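Local coordinates for 3-keto-5-aminohexanoate cleavage protein (Archaeoglobus fulgidus, PDB 3LOT) that probably cleaves 3-keto-5-aminohexanoate or a related beta-keto acid with the help of a zinc ion held in a TIM barrel, at residues I51-P56 / E66-I71; Q78-I83 / A295-V300; I83-G88 / A101-A106; L107-A112 / N167-E172; A112-G117 / K155-L160. One frame throughout, in Å; residues are numbered along the deposited sequence. Where two conformers were deposited one is given.

How the contacts relate
The five contacts follow the parallel neighbours 48-54, 82-85, 111-115 and 170-175 of a TIM barrel. Contacts 1, 3 and 5 pack helices or helical turns on these strands, contact 4 pairs two of them, and contact 2 sets helix 297-304 against the start of strand 82-85. Contacts 3 and 4 are the closest pair, with centres about 7 Å apart; contacts 2 and 5 are about 25 Å apart. Contacts 1 and 3 meet where Ile51 N lies 2.8 Å from Asn84 O, a probable hydrogen bond. Zinc is bound by His52 of contact 1 together with His50 and Glu262, and the side chain of Thr86 of contact 3 comes within about 4 Å of the metal.

Contact 1 of 5, residues I51-P56 / E66-I71; sequences IHARDP and EVFRYI. With ZN (zinc ion), chain P.
Phe68 turns its ring against residues 51-53 through a chi1 of -81°, with CG anti to the carbonyl carbon, while Ile71, at a chi1 of -64°, sends CG2 to Ile51 and CD1 to Ala53. The methyl of Ala53 sits over one face of the Phe68 ring in a CH-pi contact, its CB 4.0 Å from the ring centroid and displaced toward the rim. At the ring edge, in its plane, Ile51 O lies 3.5 Å from Phe68 CE1. Ala53 CB also meets Val67 CG1 at 3.8 Å, and is thus wedged between two consecutive residues of the helix. Ile51 CG2 meets Ile71 CG2 at 3.8 Å, the two side chains crossing at a slant. Here strand 48-54 and helix 65-78 form a beta-alpha unit of the TIM barrel, with the helix packed on the outer side of the strand. No hydrogen bond joins the two segments, and the buried His52 O, near Ile71 CD1, has no polar partner in the model. The alternation of the strand points the CB of His52 away from the helix, and His52 NE2 binds the zinc ion at 2.3 Å, with His50 and Glu262 as further ligands. Arg54 also starts away from the helix, and its guanidinium is held by Gly59 O, Thr15 OG1 and His19 O.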
# COMPACT_ATOMS: atom_id res chain seq x y z
N ILE D 51 -17.83 -21.90 18.11
CA ILE D 51 -18.43 -22.17 19.42
C ILE D 51 -17.48 -21.87 20.60
O ILE D 51 -16.33 -22.34 20.61
CB ILE D 51 -18.92 -23.66 19.52
CG1 ILE D 51 -20.01 -23.96 18.45
CG2 ILE D 51 -19.42 -24.02 20.94
CD1 ILE D 51 -21.20 -22.99 18.40
N HIS D 52 -17.95 -21.04 21.53
CA HIS D 52 -17.46 -20.97 22.90
C HIS D 52 -18.50 -21.54 23.88
O HIS D 52 -19.69 -21.58 23.59
CB HIS D 52 -17.24 -19.53 23.36
CG HIS D 52 -16.12 -18.81 22.67
ND1 HIS D 52 -15.12 -18.15 23.36
CD2 HIS D 52 -15.87 -18.60 21.36
CE1 HIS D 52 -14.28 -17.60 22.51
NE2 HIS D 52 -14.71 -17.87 21.29
N ALA D 53 -18.03 -21.94 25.06
CA ALA D 53 -18.90 -22.31 26.17
C ALA D 53 -19.05 -21.12 27.14
O ALA D 53 -18.15 -20.30 27.28
CB ALA D 53 -18.31 -23.50 26.91
N ARG D 54 -20.19 -21.09 27.82
CA ARG D 54 -20.49 -20.16 28.89
C ARG D 54 -21.20 -20.94 30.00
O ARG D 54 -22.03 -21.82 29.74
CB ARG D 54 -21.43 -19.08 28.40
CG ARG D 54 -20.77 -18.08 27.50
CD ARG D 54 -21.76 -17.10 27.04
NE ARG D 54 -21.16 -16.07 26.20
CZ ARG D 54 -20.48 -15.01 26.62
NH1 ARG D 54 -20.20 -14.79 27.90
NH2 ARG D 54 -19.98 -14.18 25.73
N ASP D 55 -20.88 -20.59 31.23
CA ASP D 55 -21.56 -21.14 32.41
C ASP D 55 -23.06 -20.80 32.34
O ASP D 55 -23.42 -19.63 32.21
CB ASP D 55 -20.87 -20.50 33.62
CG ASP D 55 -21.28 -21.08 34.93
OD1 ASP D 55 -22.39 -21.63 35.05
OD2 ASP D 55 -20.46 -20.95 35.85
N PRO D 56 -23.95 -21.82 32.40
CA PRO D 56 -25.41 -21.58 32.27
C PRO D 56 -26.02 -20.72 33.37
O PRO D 56 -26.99 -20.01 33.11
CB PRO D 56 -26.02 -22.98 32.39
CG PRO D 56 -24.90 -23.93 32.57
CD PRO D 56 -23.64 -23.20 32.82
N GLU D 66 -16.80 -30.58 29.24
CA GLU D 66 -18.11 -31.22 29.26
C GLU D 66 -19.24 -30.33 28.74
O GLU D 66 -20.20 -30.86 28.14
CB GLU D 66 -18.46 -31.78 30.63
CG GLU D 66 -17.62 -33.05 30.99
CD GLU D 66 -16.91 -33.78 29.80
OE1 GLU D 66 -17.58 -34.17 28.80
OE2 GLU D 66 -15.67 -33.98 29.91
N VAL D 67 -19.08 -29.02 28.90
CA VAL D 67 -20.05 -28.08 28.34
C VAL D 67 -19.86 -27.98 26.83
O VAL D 67 -20.82 -28.06 26.04
CB VAL D 67 -19.95 -26.67 29.04
CG1 VAL D 67 -20.96 -25.69 28.44
CG2 VAL D 67 -20.20 -26.83 30.59
N PHE D 68 -18.62 -27.82 26.41
CA PHE D 68 -18.34 -28.05 24.98
C PHE D 68 -18.90 -29.36 24.43
O PHE D 68 -19.46 -29.38 23.33
CB PHE D 68 -16.85 -28.03 24.71
CG PHE D 68 -16.29 -26.66 24.59
CD1 PHE D 68 -16.49 -25.93 23.41
CD2 PHE D 68 -15.57 -26.10 25.62
CE1 PHE D 68 -15.97 -24.67 23.26
CE2 PHE D 68 -15.03 -24.84 25.49
CZ PHE D 68 -15.24 -24.10 24.30
N ARG D 69 -18.70 -30.44 25.16
CA ARG D 69 -19.09 -31.75 24.63
C ARG D 69 -20.60 -31.77 24.41
O ARG D 69 -21.08 -32.21 23.35
CB ARG D 69 -18.64 -32.90 25.52
CG ARG D 69 -18.85 -34.26 24.81
CD ARG D 69 -18.49 -35.42 25.66
NE ARG D 69 -17.22 -35.26 26.37
CZ ARG D 69 -16.02 -35.48 25.85
NH1 ARG D 69 -15.87 -35.86 24.57
NH2 ARG D 69 -14.94 -35.33 26.62
N TYR D 70 -21.33 -31.24 25.39
CA TYR D 70 -22.78 -31.16 25.29
C TYR D 70 -23.22 -30.31 24.10
O TYR D 70 -24.04 -30.76 23.30
CB TYR D 70 -23.38 -30.64 26.60
CG TYR D 70 -24.87 -30.45 26.55
CD1 TYR D 70 -25.75 -31.50 26.85
CD2 TYR D 70 -25.39 -29.22 26.21
CE1 TYR D 70 -27.15 -31.29 26.81
CE2 TYR D 70 -26.73 -29.00 26.14
CZ TYR D 70 -27.62 -30.03 26.42
OH TYR D 70 -28.97 -29.76 26.36
N ILE D 71 -22.71 -29.09 24.01
CA ILE D 71 -23.08 -28.16 22.94
C ILE D 71 -22.81 -28.74 21.55
O ILE D 71 -23.67 -28.76 20.66
CB ILE D 71 -22.32 -26.82 23.06
CG1 ILE D 71 -22.72 -26.11 24.35
CG2 ILE D 71 -22.61 -25.93 21.88
CD1 ILE D 71 -21.94 -24.87 24.66
ZN ZN P . -13.92 -16.98 19.29

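Contact 2 of 5, residues Q78-I83 / A295-V300; sequences QSDVVI and ATPDEV
Pro297, in the first turn of helix 297-304, presses its ring against Asp80 and Val81 at the entry to strand 82-85, so this contact joins the C-terminal part of the TIM-barrel chain to the start of one of its parallel strands. Pro297 CB lies 3.2 Å from Asp80 O, and Pro297 CG touches both Asp80 OD1 and Val81 CA. The Asp80 side chain runs across the proline at about a right angle. Deeper in, Val82 CG2 packs on Val300 CG1 at 3.7 Å and also reaches Pro297 O.

No direct hydrogen bond links the segments, but two waters do. One donates to Asp80 OD2 and accepts from the backbone N of Asp298; the other donates to Asp80 OD2 and to Asp298 OD2. Asp80 OD2 is therefore gripped by two waters, one of them set between carboxylates whose planes stand 70° apart. Asp80 OD2 and Asp298 OD2 come within 4.2 Å of each other, a like-charge approach that the shared water and the salt bridge from Arg301 to Asp298 probably ease. Arg301 also donates to Asp80 O, adding a bond between helix and loop.

Farther out, each backbone is set by its own turn. An ST turn, in which Val81 N donates to Ser79 OG, shapes the approach to the strand. Thr296 and Glu299 make a capping box at the start of the helix: Glu299 N donates to Thr296 OG1 at 3.1 Å, and Thr296 N to Glu299 OE1 at 2.8 Å.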
# COMPACT_ATOMS: atom_id res chain seq x y z
N GLN D 78 -28.68 -32.15 15.20
CA GLN D 78 -29.61 -31.39 14.38
C GLN D 78 -29.04 -30.94 13.03
O GLN D 78 -29.80 -30.66 12.10
CB GLN D 78 -30.09 -30.15 15.13
CG GLN D 78 -30.83 -30.48 16.41
CD GLN D 78 -31.41 -29.25 17.00
OE1 GLN D 78 -32.05 -28.50 16.31
NE2 GLN D 78 -31.17 -29.02 18.28
N SER D 79 -27.72 -30.85 12.90
CA SER D 79 -27.16 -30.20 11.72
C SER D 79 -25.84 -30.80 11.28
O SER D 79 -25.09 -31.30 12.12
CB SER D 79 -26.98 -28.70 12.04
OG SER D 79 -26.33 -28.04 10.96
N ASP D 80 -25.57 -30.75 9.97
CA ASP D 80 -24.27 -31.15 9.43
C ASP D 80 -23.25 -29.99 9.37
O ASP D 80 -22.16 -30.14 8.84
CB ASP D 80 -24.40 -31.87 8.06
CG ASP D 80 -24.86 -30.97 6.93
OD1 ASP D 80 -25.34 -29.86 7.20
OD2 ASP D 80 -24.76 -31.40 5.74
N VAL D 81 -23.62 -28.85 9.91
CA VAL D 81 -22.73 -27.71 9.99
C VAL D 81 -21.35 -28.09 10.52
O VAL D 81 -21.23 -28.96 11.40
CB VAL D 81 -23.33 -26.59 10.89
CG1 VAL D 81 -23.33 -27.01 12.37
CG2 VAL D 81 -22.60 -25.26 10.67
N VAL D 82 -20.31 -27.45 9.98
CA VAL D 82 -18.96 -27.62 10.51
C VAL D 82 -18.86 -26.87 11.86
O VAL D 82 -19.19 -25.69 11.97
CB VAL D 82 -17.86 -27.16 9.50
CG1 VAL D 82 -16.46 -27.33 10.08
CG2 VAL D 82 -17.96 -27.96 8.16
N ILE D 83 -18.48 -27.61 12.90
CA ILE D 83 -18.42 -27.09 14.26
C ILE D 83 -16.97 -26.76 14.60
O ILE D 83 -16.11 -27.66 14.78
CB ILE D 83 -19.00 -28.09 15.29
CG1 ILE D 83 -20.46 -28.47 14.92
CG2 ILE D 83 -18.82 -27.49 16.69
CD1 ILE D 83 -21.02 -29.73 15.62
N ALA D 295 -21.25 -21.31 0.96
CA ALA D 295 -20.85 -22.70 0.92
C ALA D 295 -21.75 -23.49 1.85
O ALA D 295 -22.04 -23.08 2.97
CB ALA D 295 -19.37 -22.90 1.33
N THR D 296 -22.16 -24.66 1.40
CA THR D 296 -22.79 -25.65 2.26
C THR D 296 -21.77 -26.25 3.24
O THR D 296 -20.57 -26.11 3.05
CB THR D 296 -23.37 -26.81 1.43
OG1 THR D 296 -22.30 -27.51 0.82
CG2 THR D 296 -24.36 -26.34 0.35
N PRO D 297 -22.23 -26.93 4.32
CA PRO D 297 -21.22 -27.50 5.21
C PRO D 297 -20.30 -28.48 4.49
O PRO D 297 -19.07 -28.44 4.70
CB PRO D 297 -22.07 -28.15 6.29
CG PRO D 297 -23.25 -27.18 6.39
CD PRO D 297 -23.56 -26.90 4.96
N ASP D 298 -20.84 -29.30 3.61
CA ASP D 298 -19.96 -30.27 2.94
C ASP D 298 -18.96 -29.60 1.98
O ASP D 298 -17.82 -30.07 1.83
CB ASP D 298 -20.75 -31.37 2.26
CG ASP D 298 -21.27 -32.42 3.27
OD1 ASP D 298 -20.74 -32.53 4.45
OD2 ASP D 298 -22.23 -33.14 2.88
N GLU D 299 -19.37 -28.47 1.39
CA GLU D 299 -18.49 -27.63 0.59
C GLU D 299 -17.36 -27.03 1.44
O GLU D 299 -16.21 -27.02 1.04
CB GLU D 299 -19.31 -26.54 -0.12
CG GLU D 299 -20.09 -27.11 -1.27
CD GLU D 299 -21.10 -26.16 -1.91
OE1 GLU D 299 -21.48 -25.14 -1.32
OE2 GLU D 299 -21.54 -26.44 -3.05
N VAL D 300 -17.70 -26.58 2.64
CA VAL D 300 -16.72 -26.10 3.57
C VAL D 300 -15.67 -27.22 3.83
O VAL D 300 -14.44 -27.00 3.79
CB VAL D 300 -17.36 -25.63 4.91
CG1 VAL D 300 -16.25 -25.48 6.01
CG2 VAL D 300 -18.16 -24.28 4.69
O HOH W 1 -23.69 -29.74 3.42
O HOH W 2 -23.60 -33.70 5.22

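Contact 3 of 5, residues I83-G88 / A101-A106; sequences INVTTG and AKVVPA
Val85 and Val103 reach toward each other tip to tip in one of the two conformers of Val85, with Val85 CG1 standing 3.5 Å from Val103 CG2 and 3.7 Å from Val103 CG1. In that conformer a single methyl from the strand faces both branches of the helical valine, CG1 being anti to the backbone N of Val85 (chi1 -176°); to that extent the detail is doubtful. Val103 CG1, in turn, lies 3.6 Å from Thr86 O, so that an apolar branch rests beside a backbone carbonyl.

Thr87 approaches at a slant. Its CG2 packs on Val104 CG2 at 3.7 Å and more loosely on Val103 CG1, at 4.1 Å, spanning two consecutive residues of the helix. Its hydroxyl follows a separate course and hydrogen-bonds to Thr113 O in the adjoining strand. The threonine therefore gives its methyl to the helix and its oxygen to the sheet.

No hydrogen bond crosses between the segments, and every residue that touches is buried. Phe68 of helix 65-78 packs on both Val85 and Val103, while Ile163 and Phe164 border Val104.

Thr86 begins on the other side of the chain, its CB directed away from residues 101-106. Its OG1 accepts from Gly88 N at 2.8 Å in an ST turn, which bends the backbone just beyond the strand, and it also accepts from Gly89 N. The Thr86 side chain approaches the zinc ligands His50 and His52. The arrangement is that of a TIM-barrel beta-alpha unit, with helix 103-107 packed outside strand 82-85 and the strand's C-terminal end leading into the metal site.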
# COMPACT_ATOMS: atom_id res chain seq x y z
N ILE D 83 -18.48 -27.61 12.90
CA ILE D 83 -18.42 -27.09 14.26
C ILE D 83 -16.97 -26.76 14.60
O ILE D 83 -16.11 -27.66 14.78
CB ILE D 83 -19.00 -28.09 15.29
CG1 ILE D 83 -20.46 -28.47 14.92
CG2 ILE D 83 -18.82 -27.49 16.69
CD1 ILE D 83 -21.02 -29.73 15.62
N ASN D 84 -16.68 -25.47 14.57
CA ASN D 84 -15.35 -24.93 14.87
C ASN D 84 -15.32 -24.53 16.34
O ASN D 84 -16.10 -23.67 16.76
CB ASN D 84 -15.14 -23.68 13.97
CG ASN D 84 -13.79 -22.96 14.20
OD1 ASN D 84 -13.35 -22.82 15.33
ND2 ASN D 84 -13.18 -22.44 13.12
N VAL D 85 -14.39 -25.12 17.10
CA VAL D 85 -14.27 -24.89 18.54
C VAL D 85 -13.13 -23.90 18.87
O VAL D 85 -12.07 -23.94 18.27
CB VAL D 85 -14.01 -26.23 19.23
CG1 VAL D 85 -13.99 -26.07 20.72
CG2 VAL D 85 -15.08 -27.22 18.80
N THR D 86 -13.35 -23.02 19.84
CA THR D 86 -12.30 -22.12 20.27
C THR D 86 -11.31 -22.85 21.18
O THR D 86 -11.66 -23.74 21.96
CB THR D 86 -12.85 -20.93 21.02
OG1 THR D 86 -11.80 -19.99 21.22
CG2 THR D 86 -13.41 -21.38 22.39
N THR D 87 -10.05 -22.49 21.03
CA THR D 87 -9.04 -22.73 22.04
C THR D 87 -8.53 -21.38 22.55
O THR D 87 -7.58 -21.36 23.32
CB THR D 87 -7.82 -23.56 21.52
OG1 THR D 87 -7.05 -22.78 20.60
CG2 THR D 87 -8.27 -24.81 20.83
N GLY D 88 -9.14 -20.28 22.10
CA GLY D 88 -8.79 -18.92 22.57
C GLY D 88 -9.64 -18.49 23.76
O GLY D 88 -9.17 -17.78 24.66
N ALA D 101 -6.41 -25.59 25.29
CA ALA D 101 -6.26 -26.57 24.19
C ALA D 101 -6.93 -27.92 24.46
O ALA D 101 -7.12 -28.71 23.52
CB ALA D 101 -4.79 -26.81 23.87
N LYS D 102 -7.32 -28.19 25.70
CA LYS D 102 -7.82 -29.54 26.10
C LYS D 102 -9.08 -29.99 25.37
O LYS D 102 -9.37 -31.19 25.28
CB LYS D 102 -8.11 -29.57 27.59
CG LYS D 102 -6.87 -29.46 28.41
CD LYS D 102 -7.16 -29.61 29.89
CE LYS D 102 -5.91 -30.11 30.67
NZ LYS D 102 -5.94 -29.50 32.05
N VAL D 103 -9.84 -29.03 24.88
CA VAL D 103 -11.01 -29.32 24.09
C VAL D 103 -10.65 -30.12 22.84
O VAL D 103 -11.47 -30.90 22.39
CB VAL D 103 -11.80 -28.00 23.74
CG1 VAL D 103 -11.09 -27.18 22.66
CG2 VAL D 103 -13.20 -28.33 23.32
N VAL D 104 -9.42 -29.97 22.33
CA VAL D 104 -9.03 -30.60 21.04
C VAL D 104 -8.86 -32.13 21.19
O VAL D 104 -9.46 -32.88 20.43
CB VAL D 104 -7.88 -29.85 20.33
CG1 VAL D 104 -7.40 -30.59 19.09
CG2 VAL D 104 -8.35 -28.41 19.93
N PRO D 105 -8.13 -32.59 22.21
CA PRO D 105 -8.05 -34.03 22.42
C PRO D 105 -9.34 -34.65 22.99
O PRO D 105 -9.66 -35.81 22.69
CB PRO D 105 -6.89 -34.18 23.41
CG PRO D 105 -6.74 -32.82 24.01
CD PRO D 105 -7.02 -31.91 22.89
N ALA D 106 -10.08 -33.88 23.78
CA ALA D 106 -11.38 -34.34 24.28
C ALA D 106 -12.41 -34.54 23.16
O ALA D 106 -13.08 -35.59 23.08
CB ALA D 106 -11.89 -33.41 25.35

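Contact 4 of 5, residues L107-A112 / N167-E172; sequences LKPEIA and NDTKPE
Two neighbouring parallel strands of the TIM barrel, 111-115 and 170-175, begin their pairing here, each just after a helix has ended. Lys170 N donates to Glu110 O at 3.0 Å, and Lys170 O then accepts from Ala112 N at 3.1 Å. Ile111 lies between these two bonds, its CA also close to Lys170 O, and Glu172 N carries the pattern on to Ala112 O.

Ahead of the strands, side chains take over. The Thr169 hydroxyl donates to Pro109 O at 2.7 Å, in the carbonyl plane, a bond made by OG1 lying anti to the carbonyl carbon of Thr169 (chi1 -59°). The same torsion puts Thr169 CG2 anti to the backbone N, where it packs on Ala112 CB at 3.9 Å. Ile111 instead lays CG1 and CD1 against Glu172 CB. Asp168, with positive phi, is the C-prime residue of a Schellman motif closing helix 154-166. At the outer end, Asn167 ND2 hydrogen-bonds to Ile163 O. Lys108 crosses Asn167 at about a right angle and also donates to Pro105 O; its chain bends at the last torsion, bringing NZ 3.0 Å from Asn167 OD1, in the carbonyl plane, with a C=O...NZ angle of 159°.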
# COMPACT_ATOMS: atom_id res chain seq x y z
N LEU D 107 -12.56 -33.53 22.31
CA LEU D 107 -13.60 -33.54 21.28
C LEU D 107 -13.13 -33.93 19.88
O LEU D 107 -13.95 -34.31 19.05
CB LEU D 107 -14.35 -32.18 21.20
CG LEU D 107 -15.49 -31.92 22.21
CD1 LEU D 107 -15.00 -31.97 23.58
CD2 LEU D 107 -16.16 -30.60 21.91
N LYS D 108 -11.84 -33.84 19.61
CA LYS D 108 -11.30 -34.06 18.25
C LYS D 108 -12.15 -33.43 17.16
O LYS D 108 -12.67 -34.11 16.29
CB LYS D 108 -11.11 -35.56 18.01
CG LYS D 108 -10.25 -36.24 19.03
CD LYS D 108 -10.20 -37.73 18.78
CE LYS D 108 -9.00 -38.40 19.38
NZ LYS D 108 -8.82 -38.05 20.81
N PRO D 109 -12.34 -32.10 17.22
CA PRO D 109 -13.17 -31.45 16.24
C PRO D 109 -12.49 -31.39 14.88
O PRO D 109 -11.27 -31.59 14.77
CB PRO D 109 -13.34 -30.01 16.79
CG PRO D 109 -12.09 -29.78 17.61
CD PRO D 109 -11.73 -31.14 18.16
N GLU D 110 -13.28 -31.10 13.86
CA GLU D 110 -12.78 -30.95 12.50
C GLU D 110 -11.86 -29.75 12.35
O GLU D 110 -10.93 -29.78 11.55
CB GLU D 110 -13.93 -30.81 11.50
CG GLU D 110 -14.87 -32.05 11.35
CD GLU D 110 -15.83 -31.88 10.19
OE1 GLU D 110 -16.91 -31.28 10.40
OE2 GLU D 110 -15.51 -32.30 9.06
N ILE D 111 -12.18 -28.67 13.04
CA ILE D 111 -11.41 -27.43 12.94
C ILE D 111 -11.55 -26.73 14.31
O ILE D 111 -12.58 -26.89 15.02
CB ILE D 111 -11.93 -26.59 11.73
CG1 ILE D 111 -11.14 -25.29 11.53
CG2 ILE D 111 -13.48 -26.30 11.84
CD1 ILE D 111 -11.24 -24.76 10.15
N ALA D 112 -10.51 -26.04 14.73
CA ALA D 112 -10.54 -25.27 15.96
C ALA D 112 -9.62 -24.05 15.86
O ALA D 112 -8.72 -24.03 15.02
CB ALA D 112 -10.18 -26.09 17.14
N ASN D 167 -4.91 -35.13 16.84
CA ASN D 167 -6.34 -35.34 16.90
C ASN D 167 -7.01 -35.02 15.58
O ASN D 167 -8.25 -34.92 15.50
CB ASN D 167 -6.93 -34.49 18.03
CG ASN D 167 -6.41 -34.91 19.39
OD1 ASN D 167 -6.84 -35.94 19.93
ND2 ASN D 167 -5.49 -34.11 19.97
N ASP D 168 -6.19 -34.88 14.53
CA ASP D 168 -6.68 -34.71 13.18
C ASP D 168 -7.63 -33.52 13.17
O ASP D 168 -8.75 -33.58 12.65
CB ASP D 168 -7.38 -36.00 12.74
CG ASP D 168 -7.62 -36.07 11.26
OD1 ASP D 168 -7.08 -35.22 10.55
OD2 ASP D 168 -8.37 -36.97 10.78
N THR D 169 -7.19 -32.42 13.79
CA THR D 169 -7.97 -31.17 13.81
C THR D 169 -7.26 -30.11 12.97
O THR D 169 -6.06 -29.92 13.11
CB THR D 169 -8.16 -30.67 15.24
OG1 THR D 169 -8.83 -31.66 16.03
CG2 THR D 169 -8.97 -29.35 15.27
N LYS D 170 -8.00 -29.42 12.10
CA LYS D 170 -7.40 -28.39 11.29
C LYS D 170 -7.29 -27.10 12.09
O LYS D 170 -8.27 -26.65 12.69
CB LYS D 170 -8.20 -28.06 10.04
CG LYS D 170 -7.40 -27.13 9.12
CD LYS D 170 -8.01 -26.93 7.77
CE LYS D 170 -7.12 -26.03 6.85
NZ LYS D 170 -5.88 -26.70 6.40
N PRO D 171 -6.10 -26.48 12.07
CA PRO D 171 -5.96 -25.17 12.67
C PRO D 171 -6.58 -24.05 11.83
O PRO D 171 -6.35 -23.94 10.62
CB PRO D 171 -4.43 -24.98 12.74
CG PRO D 171 -3.86 -26.31 12.49
CD PRO D 171 -4.80 -27.02 11.65
N GLU D 172 -7.35 -23.21 12.49
CA GLU D 172 -7.76 -21.96 11.91
C GLU D 172 -6.96 -20.90 12.65
O GLU D 172 -7.17 -20.71 13.83
CB GLU D 172 -9.24 -21.72 12.12
CG GLU D 172 -9.69 -20.38 11.55
CD GLU D 172 -11.17 -20.17 11.63
OE1 GLU D 172 -11.64 -19.73 12.69
OE2 GLU D 172 -11.85 -20.34 10.61

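Contact 5 of 5, residues A112-G117 / K155-L160; sequences ATFNMG and KDLEAL
The Phe114 ring carries Leu160 on one face, and at its edge, near the ring plane, lies the backbone oxygen of Leu157. Leu160 CD2 stands over the ring centre, 3.4 Å from the centroid and only 8° off the normal, a close CH-pi contact. The leucine and the phenylalanine come from opposite directions, and Leu160 CG and CB continue the contact over CE2 and CZ. Phe114 CZ is 3.6 Å from Leu157 O. With CG anti to the backbone N, at a chi1 of -163°, Phe114 brings its ring to the helix although its CB is not aimed there.

Leu157 fits in beside the ring, crossing it at a slant. Its CD2 touches Phe114 CE1 at 3.7 Å and Asn115 O at 3.2 Å, while its CD1 meets CE of selenomethionine Met116 at 4.1 Å. Met116 starts away from the helix, and bends at chi2 and chi3 bring its end back. Phe164, farther along the helix, adds an edge-to-face ring contact to Phe114.

Strand 112-115 and helix 155-160 run nearly antiparallel, at 154°, their axes 9.9 Å apart: a helix of the TIM barrel's outer layer packed against a strand of its inner wall.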
# COMPACT_ATOMS: atom_id res chain seq x y z
N ALA D 112 -10.51 -26.04 14.73
CA ALA D 112 -10.54 -25.27 15.96
C ALA D 112 -9.62 -24.05 15.86
O ALA D 112 -8.72 -24.03 15.02
CB ALA D 112 -10.18 -26.09 17.14
N THR D 113 -9.86 -23.03 16.68
CA THR D 113 -9.11 -21.81 16.48
C THR D 113 -7.73 -21.97 17.13
O THR D 113 -7.58 -22.74 18.07
CB THR D 113 -9.87 -20.53 16.92
OG1 THR D 113 -10.16 -20.54 18.31
CG2 THR D 113 -11.15 -20.44 16.16
N PHE D 114 -6.77 -21.22 16.60
CA PHE D 114 -5.34 -21.36 16.86
C PHE D 114 -4.79 -19.93 16.76
O PHE D 114 -4.41 -19.52 15.68
CB PHE D 114 -4.73 -22.25 15.75
CG PHE D 114 -3.39 -22.83 16.06
CD1 PHE D 114 -2.29 -22.02 16.18
CD2 PHE D 114 -3.24 -24.19 16.17
CE1 PHE D 114 -1.04 -22.57 16.41
CE2 PHE D 114 -2.00 -24.78 16.38
CZ PHE D 114 -0.86 -23.97 16.50
N ASN D 115 -4.80 -19.21 17.88
CA ASN D 115 -4.32 -17.82 18.01
C ASN D 115 -2.78 -17.63 17.93
O ASN D 115 -2.01 -18.32 18.62
CB ASN D 115 -4.85 -17.30 19.29
CG ASN D 115 -6.36 -17.29 19.29
OD1 ASN D 115 -6.98 -16.38 18.71
ND2 ASN D 115 -6.98 -18.34 19.91
N MSE D 116 -2.35 -16.72 17.06
CA MSE D 116 -0.95 -16.74 16.59
C MSE D 116 0.01 -15.74 17.23
O MSE D 116 1.10 -15.51 16.68
CB MSE D 116 -0.95 -16.53 15.08
CG MSE D 116 -1.47 -17.67 14.34
SE MSE D 116 -0.31 -19.21 14.52
CE MSE D 116 1.40 -18.44 14.20
N GLY D 117 -0.32 -15.20 18.39
CA GLY D 117 0.68 -14.45 19.16
C GLY D 117 0.19 -13.97 20.50
O GLY D 117 -1.01 -13.96 20.73
N LYS D 155 6.68 -21.34 22.10
CA LYS D 155 6.60 -22.64 22.76
C LYS D 155 5.16 -23.18 22.85
O LYS D 155 4.92 -24.36 22.62
CB LYS D 155 7.19 -22.60 24.17
CG LYS D 155 7.47 -23.99 24.73
CD LYS D 155 8.11 -23.88 26.10
CE LYS D 155 8.36 -25.25 26.73
NZ LYS D 155 8.40 -25.18 28.25
N ASP D 156 4.22 -22.33 23.23
CA ASP D 156 2.80 -22.73 23.24
C ASP D 156 2.36 -23.20 21.83
O ASP D 156 1.70 -24.21 21.69
CB ASP D 156 1.88 -21.55 23.59
CG ASP D 156 1.99 -21.10 25.06
OD1 ASP D 156 2.42 -21.88 25.93
OD2 ASP D 156 1.58 -19.95 25.31
N LEU D 157 2.74 -22.44 20.80
CA LEU D 157 2.27 -22.72 19.44
C LEU D 157 2.87 -24.02 18.87
O LEU D 157 2.22 -24.75 18.12
CB LEU D 157 2.56 -21.54 18.50
CG LEU D 157 1.92 -20.22 18.95
CD1 LEU D 157 2.39 -19.06 18.10
CD2 LEU D 157 0.39 -20.35 18.97
N GLU D 158 4.10 -24.34 19.26
CA GLU D 158 4.71 -25.57 18.86
C GLU D 158 3.89 -26.75 19.41
O GLU D 158 3.54 -27.66 18.66
CB GLU D 158 6.15 -25.66 19.37
CG GLU D 158 7.10 -24.70 18.68
CD GLU D 158 8.45 -24.57 19.38
OE1 GLU D 158 8.89 -25.53 20.06
OE2 GLU D 158 9.09 -23.50 19.23
N ALA D 159 3.58 -26.70 20.70
CA ALA D 159 2.84 -27.79 21.36
C ALA D 159 1.41 -27.90 20.78
O ALA D 159 0.90 -29.01 20.57
CB ALA D 159 2.80 -27.59 22.89
N LEU D 160 0.79 -26.75 20.54
CA LEU D 160 -0.54 -26.67 19.94
C LEU D 160 -0.56 -27.27 18.52
O LEU D 160 -1.48 -28.03 18.20
CB LEU D 160 -1.08 -25.24 19.92
CG LEU D 160 -2.59 -25.04 19.82
CD1 LEU D 160 -3.25 -25.55 21.06
CD2 LEU D 160 -2.96 -23.57 19.57